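Local coordinates for uncharacterized protein PA2218 (Pseudomonas aeruginosa, PDB 2HDW) that is uncharacterized but adopts the alpha/beta hydrolase fold and is probably a hydrolase, at residues T224-L227 with E228-G231; L230-Q233 with R234-D237. All blocks are in the same frame, centred on the assembly; numbering follows the deposited sequence.

Interactions 1 and 2 overlap along a single helix, 220-240, of a chain with the alpha/beta hydrolase fold. They share Leu230 and Gly231, and their centres lie about 9 Å apart. Both are local contacts between successive turns, far from the centre of the chain. Both have four helical backbone bonds. Interaction 1 is a surface contact in which the side chains add mainly aliphatic contact; Leu230 is its buried residue. Interaction 2 is partly buried. Its side-chain chemistry is more polar: Gln233 reaches Asp237 by a side-chain hydrogen bond, while Gln232 meets the ring of Trp235. Residues of the 286-293 region lie against the helix along both contacts.

Interaction 1 of 2, residues T224-L227 with E228-G231; sequences TRTL and EQLG
Leu227 and Leu230 meet on one side of the alpha-helix 220-240, a surface helix of this alpha/beta hydrolase fold. Their side chains cross at a slant, and CD2 of Leu227 lies 4.0 Å from CD1 of Leu230. Thr226 reaches Leu230 differently. It runs alongside Leu230 and points the same way, with its CG2 4.1 Å from Leu230 CD1. The methyl gets there because it stands anti to the backbone N of Thr226. The hydroxyl sits beside that N (chi1 -64°) and bonds back to the carbonyl of Gln222. Met293 touches all three side chains, of which only Leu230 is buried.

Glu228 and Gln229 are exposed and extend back along the preceding turn. The CG of Gln229 rests 3.1 Å from the O of Arg225. Arg225 itself turns to a salt bridge with Glu221. Beneath the side chains, four regular helical bonds join the turns, such as Leu230 N to Thr226 O at 2.9 Å. Glu228 crosses Thr224, and its carboxylate oxygen OE2 comes 3.9 Å from the methyl CG2 of Thr224, a plain van der Waals contact.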
# COMPACT_ATOMS: atom_id res chain seq x y z
N THR A 224 12.11 1.39 -24.37
CA THR A 224 11.46 1.20 -25.66
C THR A 224 11.35 -0.29 -25.98
O THR A 224 10.33 -0.75 -26.48
CB THR A 224 12.25 1.91 -26.78
OG1 THR A 224 12.30 3.32 -26.49
CG2 THR A 224 11.58 1.70 -28.13
N ARG A 225 12.41 -1.02 -25.69
CA ARG A 225 12.45 -2.46 -25.93
C ARG A 225 11.36 -3.14 -25.10
O ARG A 225 10.64 -4.01 -25.59
CB ARG A 225 13.83 -3.00 -25.53
CG ARG A 225 14.07 -4.47 -25.79
CD ARG A 225 15.17 -4.98 -24.85
NE ARG A 225 16.29 -4.03 -24.79
CZ ARG A 225 17.08 -3.86 -23.74
NH1 ARG A 225 16.89 -4.57 -22.63
NH2 ARG A 225 18.06 -2.97 -23.78
N THR A 226 11.23 -2.74 -23.84
CA THR A 226 10.22 -3.31 -22.95
C THR A 226 8.81 -3.02 -23.48
O THR A 226 7.95 -3.90 -23.50
CB THR A 226 10.35 -2.74 -21.52
OG1 THR A 226 11.61 -3.14 -20.97
CG2 THR A 226 9.23 -3.26 -20.61
N LEU A 227 8.58 -1.78 -23.91
CA LEU A 227 7.27 -1.40 -24.43
C LEU A 227 6.94 -2.18 -25.71
O LEU A 227 5.80 -2.62 -25.91
CB LEU A 227 7.24 0.10 -24.70
CG LEU A 227 7.31 0.96 -23.43
CD1 LEU A 227 7.37 2.44 -23.82
CD2 LEU A 227 6.10 0.67 -22.54
N GLU A 228 7.94 -2.38 -26.56
CA GLU A 228 7.72 -3.13 -27.79
C GLU A 228 7.28 -4.54 -27.43
O GLU A 228 6.36 -5.08 -28.05
CB GLU A 228 9.00 -3.18 -28.63
CG GLU A 228 9.44 -1.82 -29.14
CD GLU A 228 10.72 -1.89 -29.96
OE1 GLU A 228 11.52 -2.82 -29.72
OE2 GLU A 228 10.93 -1.00 -30.81
N GLN A 229 7.92 -5.13 -26.43
CA GLN A 229 7.59 -6.48 -25.98
C GLN A 229 6.18 -6.53 -25.41
O GLN A 229 5.45 -7.49 -25.64
CB GLN A 229 8.59 -6.95 -24.92
CG GLN A 229 10.02 -7.06 -25.39
CD GLN A 229 10.97 -7.45 -24.26
OE1 GLN A 229 11.17 -6.68 -23.32
NE2 GLN A 229 11.55 -8.64 -24.36
N LEU A 230 5.81 -5.51 -24.64
CA LEU A 230 4.48 -5.46 -24.05
C LEU A 230 3.44 -5.44 -25.17
O LEU A 230 2.40 -6.08 -25.06
CB LEU A 230 4.34 -4.22 -23.15
CG LEU A 230 5.20 -4.28 -21.89
CD1 LEU A 230 5.18 -2.96 -21.14
CD2 LEU A 230 4.70 -5.41 -21.00
N GLY A 231 3.74 -4.72 -26.25
CA GLY A 231 2.83 -4.67 -27.38
C GLY A 231 2.62 -6.07 -27.93
O GLY A 231 1.49 -6.46 -28.23

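Interaction 2 of 2, residues L230-Q233 with R234-D237; sequences LGQQ and RWKD
Gln233 and Asp237 form the tight part of this contact, one turn apart on the alpha-helix 220-240 of the alpha/beta hydrolase fold. Two hydrogen bonds join the pair. The backbone N of Asp237 donates to the O of Gln233 at 2.9 Å, and this bond is nearly straight. The second runs between the side chains, from Gln233 NE2 to Asp237 OD1 at 3.0 Å. Here OD1 lies almost in the amide plane of Gln233, whereas the donor comes from above the carboxylate plane. The two flat groups are turned 52° apart. Gln233 makes the reach by folding: its CG is anti to the backbone N (chi1 -167°), and a bend at chi2 brings the amide forward to the carboxylate one turn on. Asp237 OD1 also accepts a bond from the backbone N of Ala244, so two donors hold this carboxylate oxygen. Gln233 is buried, with Ala244 and Met286 against it. Lys236 borders the same amide. Its side chain starts with CB 3.9 Å from Gln233 NE2, its CD lies 4.2 Å from Gln233 OE1, and its amine lies farther off.

The looser part is formed by Gln232 and Trp235, which are both exposed. The backbone is slacker here too: the bond from Trp235 N to Gly231 O is weak, at 3.4 Å. The indole of Trp235 is met by Gln232, whose chain is bent at chi2. Amide and ring planes stand 67° apart. The amide oxygen comes to the ring edge, close to the ring plane, with Gln232 OE1 3.6 Å from Trp235 CE3.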
# COMPACT_ATOMS: atom_id res chain seq x y z
N LEU A 230 5.81 -5.51 -24.64
CA LEU A 230 4.48 -5.46 -24.05
C LEU A 230 3.44 -5.44 -25.17
O LEU A 230 2.40 -6.08 -25.06
CB LEU A 230 4.34 -4.22 -23.15
CG LEU A 230 5.20 -4.28 -21.89
CD1 LEU A 230 5.18 -2.96 -21.14
CD2 LEU A 230 4.70 -5.41 -21.00
N GLY A 231 3.74 -4.72 -26.25
CA GLY A 231 2.83 -4.67 -27.38
C GLY A 231 2.62 -6.07 -27.93
O GLY A 231 1.49 -6.46 -28.23
N GLN A 232 3.70 -6.83 -28.07
CA GLN A 232 3.59 -8.21 -28.57
C GLN A 232 2.73 -9.03 -27.61
O GLN A 232 1.96 -9.89 -28.03
CB GLN A 232 4.97 -8.86 -28.68
CG GLN A 232 5.89 -8.35 -29.78
CD GLN A 232 5.33 -8.59 -31.18
OE1 GLN A 232 4.52 -9.49 -31.38
NE2 GLN A 232 5.79 -7.81 -32.14
N GLN A 233 2.88 -8.77 -26.31
CA GLN A 233 2.12 -9.53 -25.32
C GLN A 233 0.63 -9.23 -25.41
O GLN A 233 -0.20 -10.12 -25.22
CB GLN A 233 2.63 -9.23 -23.90
CG GLN A 233 2.11 -10.21 -22.85
CD GLN A 233 2.40 -11.66 -23.21
OE1 GLN A 233 3.52 -12.00 -23.60
NE2 GLN A 233 1.40 -12.52 -23.09
N ARG A 234 0.29 -7.97 -25.70
CA ARG A 234 -1.12 -7.61 -25.84
C ARG A 234 -1.75 -8.47 -26.94
O ARG A 234 -2.88 -8.93 -26.79
CB ARG A 234 -1.29 -6.13 -26.20
CG ARG A 234 -1.00 -5.15 -25.07
CD ARG A 234 -1.61 -3.78 -25.38
NE ARG A 234 -3.07 -3.83 -25.29
CZ ARG A 234 -3.80 -3.05 -24.49
NH1 ARG A 234 -3.22 -2.16 -23.71
NH2 ARG A 234 -5.11 -3.21 -24.45
N TRP A 235 -1.03 -8.68 -28.04
CA TRP A 235 -1.56 -9.50 -29.12
C TRP A 235 -1.78 -10.95 -28.67
O TRP A 235 -2.82 -11.54 -28.96
CB TRP A 235 -0.63 -9.47 -30.35
CG TRP A 235 -0.85 -8.28 -31.25
CD1 TRP A 235 -2.04 -7.64 -31.48
CD2 TRP A 235 0.12 -7.64 -32.08
NE1 TRP A 235 -1.86 -6.64 -32.41
CE2 TRP A 235 -0.55 -6.62 -32.79
CE3 TRP A 235 1.49 -7.83 -32.30
CZ2 TRP A 235 0.11 -5.79 -33.71
CZ3 TRP A 235 2.15 -7.01 -33.20
CH2 TRP A 235 1.46 -6.00 -33.90
N LYS A 236 -0.79 -11.52 -27.98
CA LYS A 236 -0.93 -12.89 -27.49
C LYS A 236 -2.13 -13.01 -26.55
O LYS A 236 -2.92 -13.95 -26.65
CB LYS A 236 0.33 -13.34 -26.74
CG LYS A 236 1.47 -13.79 -27.64
CD LYS A 236 2.56 -14.49 -26.83
CE LYS A 236 2.03 -15.78 -26.20
NZ LYS A 236 3.03 -16.43 -25.31
N ASP A 237 -2.26 -12.06 -25.63
CA ASP A 237 -3.38 -12.08 -24.69
C ASP A 237 -4.70 -11.94 -25.46
O ASP A 237 -5.68 -12.61 -25.15
CB ASP A 237 -3.28 -10.95 -23.65
CG ASP A 237 -2.06 -11.06 -22.76
OD1 ASP A 237 -1.53 -12.18 -22.58
OD2 ASP A 237 -1.63 -10.02 -22.22